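Local coordinates for protein bottromycin amidohydrolase (Streptomyces purpureus, PDB 6I5S) that probably hydrolyses thiazoline-containing intermediates with a two-zinc centre, acting as the gatekeeper amidohydrolase of bottromycin biosynthesis, at residues 25-28 with 29-32; 163-166 with 167-171; 240-243 with 244-247; 332-335 with 336-340; 358-361 with 362-366. All coordinates share one frame; numbering follows the deposited sequence.

Contact 1: 25-28 with 29-32; sequences VAAL and ERLA
V25 O accepts the amide of E29, E29 N to V25 O being 2.8 Å. R30 N fills A26 O at 3.0 Å, and L31 N fills A27 O. The last bond, A32 N to L28 O, is weak at 3.2 Å. These i to i+4 bonds belong to the last turns of helix 23-31. The R30 side chain bends at chi3 (-53°) and folds back, laying one guanidinium face over the backbone of A26 and A27. R30 NH2 comes within 3.4 Å of A27 CA, an approach made easy by a residue whose side chain is a lone methyl. A26 O also lies above that face, so it is the amide of R30, not its guanidinium, that fills this acceptor. E29 extends across V25, bringing E29 OE2 to 3.7 Å from V25 CG1; the glutamate is exposed, a place that suits its charge, whereas the valine is buried. Beyond these residues, D22 OD2 accepts from V25 N, R36 NH2 donates to A32 O, and L31 packs on L437 of helix 431-444.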
loop_
_atom_site.group_PDB
_atom_site.type_symbol
_atom_site.label_atom_id
_atom_site.label_comp_id
_atom_site.label_asym_id
_atom_site.label_seq_id
_atom_site.Cartn_x
_atom_site.Cartn_y
_atom_site.Cartn_z
ATOM N N VAL A 25 10.409 -11.202 -14.197
ATOM C CA VAL A 25 11.032 -12.082 -13.199
ATOM C C VAL A 25 12.512 -12.210 -13.464
ATOM O O VAL A 25 13.352 -12.127 -12.548
ATOM C CB VAL A 25 10.351 -13.457 -13.210
ATOM C CG1 VAL A 25 11.044 -14.421 -12.239
ATOM C CG2 VAL A 25 8.901 -13.342 -12.814
ATOM N N ALA A 26 12.857 -12.430 -14.727
ATOM C CA ALA A 26 14.271 -12.545 -15.086
ATOM C C ALA A 26 15.047 -11.294 -14.680
ATOM O O ALA A 26 16.169 -11.388 -14.167
ATOM C CB ALA A 26 14.404 -12.796 -16.590
ATOM N N ALA A 27 14.473 -10.103 -14.935
ATOM C CA ALA A 27 15.145 -8.867 -14.542
ATOM C C ALA A 27 15.345 -8.789 -13.032
ATOM O O ALA A 27 16.440 -8.417 -12.569
ATOM C CB ALA A 27 14.384 -7.654 -15.049
ATOM N N LEU A 28 14.315 -9.158 -12.246
ATOM C CA LEU A 28 14.398 -9.065 -10.788
ATOM C C LEU A 28 15.382 -10.114 -10.251
ATOM O O LEU A 28 16.114 -9.851 -9.293
ATOM C CB LEU A 28 13.016 -9.230 -10.150
ATOM C CG LEU A 28 11.941 -8.213 -10.555
ATOM C CD1 LEU A 28 10.698 -8.560 -9.865
ATOM C CD2 LEU A 28 12.377 -6.860 -10.112
ATOM N N GLU A 29 15.467 -11.262 -10.915
ATOM C CA GLU A 29 16.486 -12.275 -10.536
ATOM C C GLU A 29 17.898 -11.782 -10.800
ATOM O O GLU A 29 18.777 -11.954 -9.951
ATOM C CB GLU A 29 16.227 -13.564 -11.290
ATOM C CG GLU A 29 14.985 -14.263 -10.806
ATOM C CD GLU A 29 14.774 -15.667 -11.418
ATOM O OE1 GLU A 29 15.492 -16.048 -12.369
ATOM O OE2 GLU A 29 13.881 -16.399 -10.937
ATOM N N ARG A 30 18.128 -11.130 -11.953
ATOM C CA ARG A 30 19.466 -10.611 -12.267
ATOM C C ARG A 30 19.883 -9.548 -11.270
ATOM O O ARG A 30 21.032 -9.518 -10.827
ATOM C CB ARG A 30 19.510 -10.023 -13.679
ATOM C CG ARG A 30 19.551 -11.058 -14.798
ATOM C CD ARG A 30 19.854 -10.422 -16.200
ATOM N NE ARG A 30 18.944 -9.312 -16.508
ATOM C CZ ARG A 30 17.786 -9.432 -17.148
ATOM N NH1 ARG A 30 17.386 -10.617 -17.583
ATOM N NH2 ARG A 30 17.019 -8.367 -17.346
ATOM N N LEU A 31 18.955 -8.651 -10.924
ATOM C CA LEU A 31 19.248 -7.601 -9.959
ATOM C C LEU A 31 19.608 -8.155 -8.589
ATOM O O LEU A 31 20.358 -7.504 -7.852
ATOM C CB LEU A 31 18.046 -6.619 -9.873
ATOM C CG LEU A 31 17.875 -5.812 -11.167
ATOM C CD1 LEU A 31 16.472 -5.170 -11.185
ATOM C CD2 LEU A 31 18.950 -4.725 -11.346
ATOM N N ALA A 32 19.126 -9.373 -8.232
ATOM C CA ALA A 32 19.386 -9.906 -6.903
ATOM C C ALA A 32 20.822 -10.391 -6.768
ATOM O O ALA A 32 21.264 -10.699 -5.655
ATOM C CB ALA A 32 18.381 -11.005 -6.598
#

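Contact 2: 163-166 with 167-171; sequences GMRD and VAKVV
K169 sets its CG beside its own backbone N (chi1 -71°) and then runs fully extended, carrying its methylenes past the carbonyl of R165; K169 CG lies 3.4 Å from R165 O. D166 has a similar first torsion (chi1 -66°), which keeps its carboxylate close to the start of the helix. Between the two stands one water: it donates to D166 OD1 at 2.6 Å and accepts from K169 NZ at 3.3 Å. The other carboxylate oxygen, D166 OD2, takes the amide of S162, just ahead of the N-cap residue G163. This is the first turn of helix 164-177, where V167 N bonds to G163 O at 3.1 Å and A168 N to M164 O at 2.8 Å. V167 CG2 lies near G163 O, and V167 also packs on V192 and L196 of helix 190-203, a place that suits a compact branched apolar residue. An acidic residue in the first turn should also interact favourably with the helix dipole. D166 OD1 and K169 NZ remain 4.7 Å apart, so the charges are not in direct contact; a water bonded to both joins them, and their attraction is probably weakened by solvent.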
loop_
_atom_site.group_PDB
_atom_site.type_symbol
_atom_site.label_atom_id
_atom_site.label_comp_id
_atom_site.label_asym_id
_atom_site.label_seq_id
_atom_site.Cartn_x
_atom_site.Cartn_y
_atom_site.Cartn_z
ATOM N N GLY A 163 -18.626 -19.903 13.553
ATOM C CA GLY A 163 -18.542 -20.427 14.905
ATOM C C GLY A 163 -17.090 -20.541 15.323
ATOM O O GLY A 163 -16.185 -20.228 14.563
ATOM N N MET A 164 -16.889 -21.059 16.540
ATOM C CA MET A 164 -15.568 -21.092 17.167
ATOM C C MET A 164 -14.632 -22.036 16.422
ATOM O O MET A 164 -13.439 -21.741 16.239
ATOM C CB MET A 164 -15.696 -21.515 18.634
ATOM C CG MET A 164 -16.006 -20.380 19.609
ATOM S SD MET A 164 -16.790 -20.922 21.160
ATOM C CE MET A 164 -16.528 -19.487 22.206
ATOM N N ARG A 165 -15.157 -23.157 15.948
ATOM C CA ARG A 165 -14.288 -24.112 15.252
ATOM C C ARG A 165 -13.770 -23.528 13.951
ATOM O O ARG A 165 -12.598 -23.721 13.600
ATOM C CB ARG A 165 -15.022 -25.424 14.974
ATOM C CG ARG A 165 -14.120 -26.436 14.258
ATOM C CD ARG A 165 -14.640 -27.849 14.305
ATOM N NE ARG A 165 -13.557 -28.799 14.069
ATOM C CZ ARG A 165 -12.793 -29.330 15.021
ATOM N NH1 ARG A 165 -12.991 -29.027 16.305
ATOM N NH2 ARG A 165 -11.836 -30.182 14.687
ATOM N N ASP A 166 -14.625 -22.800 13.221
ATOM C CA ASP A 166 -14.168 -22.127 12.021
ATOM C C ASP A 166 -13.078 -21.108 12.351
ATOM O O ASP A 166 -12.104 -20.962 11.592
ATOM C CB ASP A 166 -15.329 -21.414 11.325
ATOM C CG ASP A 166 -16.381 -22.367 10.779
ATOM O OD1 ASP A 166 -16.048 -23.551 10.489
ATOM O OD2 ASP A 166 -17.550 -21.902 10.646
ATOM N N VAL A 167 -13.252 -20.347 13.455
ATOM C CA VAL A 167 -12.231 -19.378 13.868
ATOM C C VAL A 167 -10.915 -20.095 14.187
ATOM O O VAL A 167 -9.823 -19.639 13.825
ATOM C CB VAL A 167 -12.717 -18.553 15.079
ATOM C CG1 VAL A 167 -11.547 -17.764 15.732
ATOM C CG2 VAL A 167 -13.826 -17.552 14.652
ATOM N N ALA A 168 -10.998 -21.194 14.901
ATOM C CA ALA A 168 -9.782 -21.919 15.277
ATOM C C ALA A 168 -8.996 -22.354 14.040
ATOM O O ALA A 168 -7.752 -22.328 14.037
ATOM C CB ALA A 168 -10.184 -23.112 16.157
ATOM N N LYS A 169 -9.691 -22.812 13.001
ATOM C CA LYS A 169 -9.017 -23.271 11.794
ATOM C C LYS A 169 -8.243 -22.150 11.112
ATOM O O LYS A 169 -7.232 -22.403 10.455
ATOM C CB LYS A 169 -10.027 -23.881 10.813
ATOM C CG LYS A 169 -10.665 -25.258 11.203
ATOM C CD LYS A 169 -11.662 -25.621 10.049
ATOM C CE LYS A 169 -12.397 -26.885 10.276
ATOM N NZ LYS A 169 -13.348 -27.126 9.157
ATOM N N VAL A 170 -8.719 -20.908 11.211
ATOM C CA VAL A 170 -7.974 -19.813 10.639
ATOM C C VAL A 170 -6.729 -19.520 11.460
ATOM O O VAL A 170 -5.644 -19.324 10.901
ATOM C CB VAL A 170 -8.863 -18.572 10.480
ATOM C CG1 VAL A 170 -8.063 -17.388 9.935
ATOM C CG2 VAL A 170 -10.050 -18.917 9.650
ATOM N N VAL A 171 -6.871 -19.483 12.776
ATOM C CA VAL A 171 -5.723 -19.304 13.653
ATOM C C VAL A 171 -4.671 -20.419 13.405
ATOM O O VAL A 171 -3.466 -20.150 13.366
ATOM C CB VAL A 171 -6.207 -19.255 15.117
ATOM C CG1 VAL A 171 -5.059 -19.372 16.106
ATOM C CG2 VAL A 171 -6.973 -17.913 15.427
HETATM O O HOH W 1 -14.913 -24.401 8.271
#

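Contact 3: 240-243 with 244-247; sequences LPAA and ERWD
E244 turns its amide back onto P241, with E244 N to P241 O at 3.0 Å; the donor approaches from above the carbonyl plane instead of along a lone pair. Its side chain, extended beyond CG, lies next to the proline ring and points the same way, bringing E244 OE1 to 3.8 Å from P241 CD. E244 is exposed, and its charged end suits that position. R245 reaches back with its side chain. The chain is extended from CG to NE, and R245 NE meets L240 O at 2.8 Å along a nearly straight line (172°), the oxygen lying almost exactly in the guanidinium plane. R245 NH2 adds a weak bond to the same oxygen at 3.4 Å, and these two donors limit rotation of the group. One guanidinium face is laid on A242, whose CA is 3.5 Å from R245 NE; a small residue allows so flat an approach. The amide of R245 bonds only weakly to A242 O. Next, W246 N gives its hydrogen to a water at 3.2 Å, and that water donates to A243 O at 2.7 Å, bridging the opening turn. The indole of W246 is buried against R321 and R322 of helix 316-338, and D247 OD1 forms a salt bridge with R321. The i to i+3 bonds, one of them weak, mark a turn leading into the N-terminus of helix 245-254, downstream of the zinc ligand H229, and the R245 side chain ties the preceding loop to that helix start.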
loop_
_atom_site.group_PDB
_atom_site.type_symbol
_atom_site.label_atom_id
_atom_site.label_comp_id
_atom_site.label_asym_id
_atom_site.label_seq_id
_atom_site.Cartn_x
_atom_site.Cartn_y
_atom_site.Cartn_z
ATOM N N LEU A 240 -24.319 -1.661 -1.487
ATOM C CA LEU A 240 -25.653 -1.237 -1.923
ATOM C C LEU A 240 -25.745 -1.259 -3.438
ATOM O O LEU A 240 -24.723 -1.255 -4.130
ATOM C CB LEU A 240 -25.966 0.194 -1.429
ATOM C CG LEU A 240 -25.858 0.365 0.092
ATOM C CD1 LEU A 240 -25.793 1.814 0.469
ATOM C CD2 LEU A 240 -27.031 -0.344 0.787
ATOM N N PRO A 241 -26.969 -1.248 -3.988
ATOM C CA PRO A 241 -27.128 -1.040 -5.437
ATOM C C PRO A 241 -26.441 0.237 -5.907
ATOM O O PRO A 241 -26.415 1.257 -5.204
ATOM C CB PRO A 241 -28.648 -0.952 -5.623
ATOM C CG PRO A 241 -29.232 -1.628 -4.420
ATOM C CD PRO A 241 -28.263 -1.367 -3.297
ATOM N N ALA A 242 -25.899 0.180 -7.128
ATOM C CA ALA A 242 -25.122 1.303 -7.652
ATOM C C ALA A 242 -25.880 2.626 -7.597
ATOM O O ALA A 242 -25.277 3.676 -7.345
ATOM C CB ALA A 242 -24.687 1.000 -9.082
ATOM N N ALA A 243 -27.199 2.600 -7.802
ATOM C CA ALA A 243 -27.966 3.835 -7.915
ATOM C C ALA A 243 -28.176 4.523 -6.574
ATOM O O ALA A 243 -28.526 5.704 -6.545
ATOM C CB ALA A 243 -29.325 3.544 -8.540
ATOM N N GLU A 244 -27.974 3.816 -5.466
ATOM C CA GLU A 244 -28.159 4.387 -4.144
ATOM C C GLU A 244 -26.859 4.706 -3.433
ATOM O O GLU A 244 -26.917 5.354 -2.384
ATOM C CB GLU A 244 -28.961 3.431 -3.255
ATOM C CG GLU A 244 -30.378 3.212 -3.689
ATOM C CD GLU A 244 -31.106 2.203 -2.800
ATOM O OE1 GLU A 244 -30.429 1.474 -2.045
ATOM O OE2 GLU A 244 -32.356 2.144 -2.848
ATOM N N ARG A 245 -25.698 4.266 -3.964
ATOM C CA ARG A 245 -24.457 4.287 -3.192
ATOM C C ARG A 245 -24.069 5.687 -2.750
ATOM O O ARG A 245 -23.653 5.893 -1.607
ATOM C CB ARG A 245 -23.303 3.678 -3.997
ATOM C CG ARG A 245 -23.501 2.223 -4.269
ATOM C CD ARG A 245 -22.370 1.620 -5.061
ATOM N NE ARG A 245 -22.673 0.236 -5.410
ATOM C CZ ARG A 245 -22.073 -0.425 -6.382
ATOM N NH1 ARG A 245 -21.124 0.179 -7.096
ATOM N NH2 ARG A 245 -22.421 -1.680 -6.637
ATOM N N TRP A 246 -24.090 6.646 -3.671
ATOM C CA TRP A 246 -23.520 7.949 -3.364
ATOM C C TRP A 246 -24.505 8.817 -2.590
ATOM O O TRP A 246 -24.080 9.616 -1.743
ATOM C CB TRP A 246 -23.019 8.605 -4.669
ATOM C CG TRP A 246 -21.951 7.644 -5.326
ATOM C CD1 TRP A 246 -22.146 6.782 -6.386
ATOM C CD2 TRP A 246 -20.597 7.431 -4.908
ATOM N NE1 TRP A 246 -21.014 6.085 -6.646
ATOM C CE2 TRP A 246 -20.051 6.447 -5.743
ATOM C CE3 TRP A 246 -19.800 7.969 -3.900
ATOM C CZ2 TRP A 246 -18.776 6.000 -5.599
ATOM C CZ3 TRP A 246 -18.539 7.535 -3.764
ATOM C CH2 TRP A 246 -18.026 6.544 -4.596
ATOM N N ASP A 247 -25.814 8.636 -2.834
ATOM C CA ASP A 247 -26.837 9.182 -1.945
ATOM C C ASP A 247 -26.654 8.673 -0.515
ATOM O O ASP A 247 -26.788 9.427 0.450
ATOM C CB ASP A 247 -28.232 8.792 -2.449
ATOM C CG ASP A 247 -28.614 9.475 -3.746
ATOM O OD1 ASP A 247 -27.916 10.422 -4.180
ATOM O OD2 ASP A 247 -29.633 9.061 -4.332
HETATM O O HOH W 2 -26.453 7.206 -5.769
#

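Contact 4: 332-335 with 336-340; sequences IARA and LAEEG
R334 overlaps E338 one helical turn further on, the two chains running side by side and pointing the same way. With CG anti to its backbone N (chi1 179°), the arginine leads its methylenes past the carboxylate, and R334 CG comes to 3.6 Å from E338 OE2. The chain then bends at chi3, leaving R334 NE 4.1 Å from E338 OE2. That oxygen lies well out of the guanidinium plane and no N-H points at it, so no hydrogen bond or salt bridge forms; the charges probably attract at a distance while the methylenes touch the carboxylate. On the buried flank, I332 and L336 also run side by side, I332 CG2 meeting L336 CD1 at 4.1 Å. L336 CG rests 3.4 Å from I332 O, the same carbonyl that receives L336 N at 2.8 Å. The arginine and glutamate suit the outer flank and the branched apolar pair the inner one, as expected of an amphipathic helix. E339 N to A335 O, at 3.0 Å, is the last regular helical bond. Helix 316-338 then closes in a Schellman motif, with G340 N turning back to A337 O at 2.9 Å. G340 has a positive phi (107°), at which a beta carbon would be jammed against the carbonyl oxygen of E339, and glycine is the residue that fits. Around this end, the loop before strand 268-270 lies against the helix: L261 touches A335 and L336, A264 touches L336, A262 meets E339, and G266 is backbone-bonded to G340 as the chain moves on into strand 342-343.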
loop_
_atom_site.group_PDB
_atom_site.type_symbol
_atom_site.label_atom_id
_atom_site.label_comp_id
_atom_site.label_asym_id
_atom_site.label_seq_id
_atom_site.Cartn_x
_atom_site.Cartn_y
_atom_site.Cartn_z
ATOM N N ILE A 332 -12.100 14.030 6.689
ATOM C CA ILE A 332 -12.322 13.159 7.852
ATOM C C ILE A 332 -11.023 12.474 8.264
ATOM O O ILE A 332 -10.688 12.427 9.464
ATOM C CB ILE A 332 -13.414 12.123 7.562
ATOM C CG1 ILE A 332 -14.766 12.817 7.431
ATOM C CG2 ILE A 332 -13.440 11.087 8.692
ATOM C CD1 ILE A 332 -15.879 11.907 6.993
ATOM N N ALA A 333 -10.254 11.987 7.277
ATOM C CA ALA A 333 -8.931 11.402 7.534
ATOM C C ALA A 333 -8.027 12.413 8.223
ATOM O O ALA A 333 -7.368 12.085 9.212
ATOM C CB ALA A 333 -8.306 10.913 6.226
ATOM N N ARG A 334 -8.040 13.693 7.763
ATOM C CA ARG A 334 -7.214 14.711 8.427
ATOM C C ARG A 334 -7.678 14.948 9.850
ATOM O O ARG A 334 -6.865 15.062 10.779
ATOM C CB ARG A 334 -7.224 16.043 7.672
ATOM C CG ARG A 334 -6.353 17.125 8.398
ATOM C CD ARG A 334 -6.300 18.438 7.678
ATOM N NE ARG A 334 -7.622 19.024 7.487
ATOM C CZ ARG A 334 -7.836 20.264 7.064
ATOM N NH1 ARG A 334 -6.812 21.072 6.804
ATOM N NH2 ARG A 334 -9.078 20.696 6.908
ATOM N N ALA A 335 -8.990 15.010 10.049
ATOM C CA ALA A 335 -9.515 15.276 11.379
ATOM C C ALA A 335 -9.181 14.132 12.331
ATOM O O ALA A 335 -8.890 14.357 13.516
ATOM C CB ALA A 335 -11.038 15.486 11.301
ATOM N N LEU A 336 -9.202 12.902 11.822
ATOM C CA LEU A 336 -8.783 11.755 12.624
ATOM C C LEU A 336 -7.317 11.878 13.053
ATOM O O LEU A 336 -6.969 11.641 14.224
ATOM C CB LEU A 336 -9.037 10.471 11.825
ATOM C CG LEU A 336 -10.471 9.965 11.785
ATOM C CD1 LEU A 336 -10.681 8.888 10.699
ATOM C CD2 LEU A 336 -10.830 9.411 13.156
ATOM N N ALA A 337 -6.436 12.262 12.112
ATOM C CA ALA A 337 -5.031 12.452 12.449
ATOM C C ALA A 337 -4.866 13.517 13.523
ATOM O O ALA A 337 -4.093 13.349 14.472
ATOM C CB ALA A 337 -4.252 12.819 11.206
ATOM N N GLU A 338 -5.638 14.601 13.425
ATOM C CA GLU A 338 -5.574 15.656 14.434
ATOM C C GLU A 338 -6.076 15.180 15.783
ATOM O O GLU A 338 -5.645 15.699 16.813
ATOM C CB GLU A 338 -6.368 16.885 13.969
ATOM C CG GLU A 338 -5.616 17.725 12.937
ATOM C CD GLU A 338 -6.514 18.689 12.168
ATOM O OE1 GLU A 338 -7.713 18.796 12.499
ATOM O OE2 GLU A 338 -6.012 19.333 11.218
ATOM N N GLU A 339 -6.961 14.184 15.820
ATOM C CA GLU A 339 -7.370 13.596 17.108
ATOM C C GLU A 339 -6.384 12.546 17.610
ATOM O O GLU A 339 -6.588 12.005 18.695
ATOM C CB GLU A 339 -8.762 12.962 17.014
ATOM C CG GLU A 339 -9.883 13.932 16.731
ATOM C CD GLU A 339 -10.164 14.829 17.897
ATOM O OE1 GLU A 339 -9.823 14.448 19.042
ATOM O OE2 GLU A 339 -10.734 15.910 17.673
ATOM N N GLY A 340 -5.349 12.216 16.845
ATOM C CA GLY A 340 -4.340 11.276 17.280
ATOM C C GLY A 340 -4.384 9.918 16.607
ATOM O O GLY A 340 -3.626 9.029 17.023
#

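Contact 5: 358-361 with 362-366; sequences PSFH and KEIAE
This is a buried contact along successive turns of one helix, 358-369, which follows the zinc ligand D348 in a chain whose family, the amidohydrolases, is typically built on a beta/alpha barrel. Regular i to i+4 bonds form its spine, among them K362 N to P358 O at 3.0 Å and A365 N to H361 O at 2.9 Å. P358 suits a place near the helix start, where its carbonyl accepts K362 N and no N-H is required. The apolar centre is I364, whose CD1 is met by two rings from the preceding turn. F360 holds CG anti to its backbone N (chi1 -175°), so that its ring crosses I364 obliquely with F360 CE2 3.7 Å from I364 CD1. H361 runs beside I364, H361 ND1 lying 4.0 Å from the same methyl. Several polar groups have partners outside: S359 OG bonds to V355 O, H361 NE2 to H109 O and H361 ND1 to a glycerol, probably from the crystallisation liquor, while K362 NZ makes a salt bridge with D458. E363 bends at chi2 (66°), and its two carboxylate oxygens take the amides of L273 and V274 at the start of helix 273-280, a natural place for an acidic group. F360 O is shared, accepting I364 N at 3.0 Å and, more weakly, E363 N at 3.1 Å.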
loop_
_atom_site.group_PDB
_atom_site.type_symbol
_atom_site.label_atom_id
_atom_site.label_comp_id
_atom_site.label_asym_id
_atom_site.label_seq_id
_atom_site.Cartn_x
_atom_site.Cartn_y
_atom_site.Cartn_z
ATOM N N PRO A 358 2.327 4.037 -8.978
ATOM C CA PRO A 358 1.874 5.446 -9.038
ATOM C C PRO A 358 0.733 5.748 -8.087
ATOM O O PRO A 358 0.676 6.853 -7.554
ATOM C CB PRO A 358 1.436 5.620 -10.503
ATOM C CG PRO A 358 2.001 4.462 -11.227
ATOM C CD PRO A 358 2.199 3.359 -10.271
ATOM N N SER A 359 -0.155 4.779 -7.849
ATOM C CA SER A 359 -1.311 5.001 -6.970
ATOM C C SER A 359 -0.872 5.316 -5.542
ATOM O O SER A 359 -1.604 5.999 -4.791
ATOM C CB SER A 359 -2.241 3.780 -6.972
ATOM O OG SER A 359 -1.614 2.601 -6.497
ATOM N N PHE A 360 0.289 4.807 -5.141
ATOM C CA PHE A 360 0.813 5.137 -3.818
ATOM C C PHE A 360 0.999 6.650 -3.691
ATOM O O PHE A 360 0.612 7.270 -2.685
ATOM C CB PHE A 360 2.131 4.408 -3.569
ATOM C CG PHE A 360 2.670 4.613 -2.199
ATOM C CD1 PHE A 360 2.106 3.920 -1.158
ATOM C CD2 PHE A 360 3.644 5.553 -1.931
ATOM C CE1 PHE A 360 2.550 4.098 0.150
ATOM C CE2 PHE A 360 4.118 5.722 -0.626
ATOM C CZ PHE A 360 3.547 5.003 0.415
ATOM N N HIS A 361 1.629 7.252 -4.699
ATOM C CA HIS A 361 1.822 8.698 -4.711
ATOM C C HIS A 361 0.520 9.443 -4.941
ATOM O O HIS A 361 0.396 10.576 -4.475
ATOM C CB HIS A 361 2.946 9.014 -5.719
ATOM C CG HIS A 361 4.234 8.427 -5.256
ATOM N ND1 HIS A 361 4.959 9.002 -4.231
ATOM C CD2 HIS A 361 4.821 7.242 -5.532
ATOM C CE1 HIS A 361 5.984 8.210 -3.947
ATOM N NE2 HIS A 361 5.907 7.126 -4.703
ATOM N N LYS A 362 -0.440 8.854 -5.643
ATOM C CA LYS A 362 -1.773 9.470 -5.691
ATOM C C LYS A 362 -2.418 9.529 -4.319
ATOM O O LYS A 362 -3.131 10.504 -4.002
ATOM C CB LYS A 362 -2.686 8.732 -6.648
ATOM C CG LYS A 362 -2.327 8.861 -8.115
ATOM C CD LYS A 362 -3.516 8.468 -8.949
ATOM C CE LYS A 362 -3.211 8.506 -10.404
ATOM N NZ LYS A 362 -4.452 8.368 -11.235
ATOM N N GLU A 363 -2.167 8.520 -3.477
ATOM C CA GLU A 363 -2.753 8.536 -2.148
ATOM C C GLU A 363 -2.045 9.554 -1.269
ATOM O O GLU A 363 -2.703 10.258 -0.504
ATOM C CB GLU A 363 -2.685 7.150 -1.515
ATOM C CG GLU A 363 -3.322 7.075 -0.084
ATOM C CD GLU A 363 -4.774 7.305 -0.059
ATOM O OE1 GLU A 363 -5.343 7.515 -1.157
ATOM O OE2 GLU A 363 -5.389 7.302 1.089
ATOM N N ILE A 364 -0.712 9.700 -1.406
ATOM C CA ILE A 364 -0.038 10.830 -0.751
ATOM C C ILE A 364 -0.661 12.147 -1.199
ATOM O O ILE A 364 -0.916 13.040 -0.379
ATOM C CB ILE A 364 1.475 10.806 -1.027
ATOM C CG1 ILE A 364 2.088 9.638 -0.198
ATOM C CG2 ILE A 364 2.146 12.138 -0.661
ATOM C CD1 ILE A 364 3.511 9.363 -0.550
ATOM N N ALA A 365 -0.957 12.269 -2.488
ATOM C CA ALA A 365 -1.573 13.510 -2.981
ATOM C C ALA A 365 -2.972 13.730 -2.383
ATOM O O ALA A 365 -3.320 14.846 -2.009
ATOM C CB ALA A 365 -1.627 13.475 -4.512
ATOM N N GLU A 366 -3.790 12.677 -2.285
ATOM C CA GLU A 366 -5.088 12.807 -1.623
ATOM C C GLU A 366 -4.947 13.296 -0.187
ATOM O O GLU A 366 -5.707 14.176 0.254
ATOM C CB GLU A 366 -5.854 11.479 -1.598
ATOM C CG GLU A 366 -6.348 10.947 -2.949
ATOM C CD GLU A 366 -7.610 11.569 -3.459
ATOM O OE1 GLU A 366 -8.336 12.199 -2.663
ATOM O OE2 GLU A 366 -7.904 11.420 -4.681
#

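In the fold
All five contacts are local, each within one helix or at its end, but their surroundings differ. Contact 5 is the buried one, about 10 Å from the chain centre to its own centre, and its polar ends are engaged by other helices and loops. Contact 3 lies at the surface, its centre about 27 Å out, and relies on an arginine, carbonyls and a water. Contacts 1, 2 and 4 are partly buried, each with buried apolar residues and exposed charged ones. Contacts 3 and 4 are linked through helix 316-338, which carries contact 4 and whose R321 and R322 meet W246 and D247 of contact 3. Contacts 2 and 3 are helix beginnings, 1 and 4 helix ends; contacts 1 and 3 lie on opposite sides of the centre.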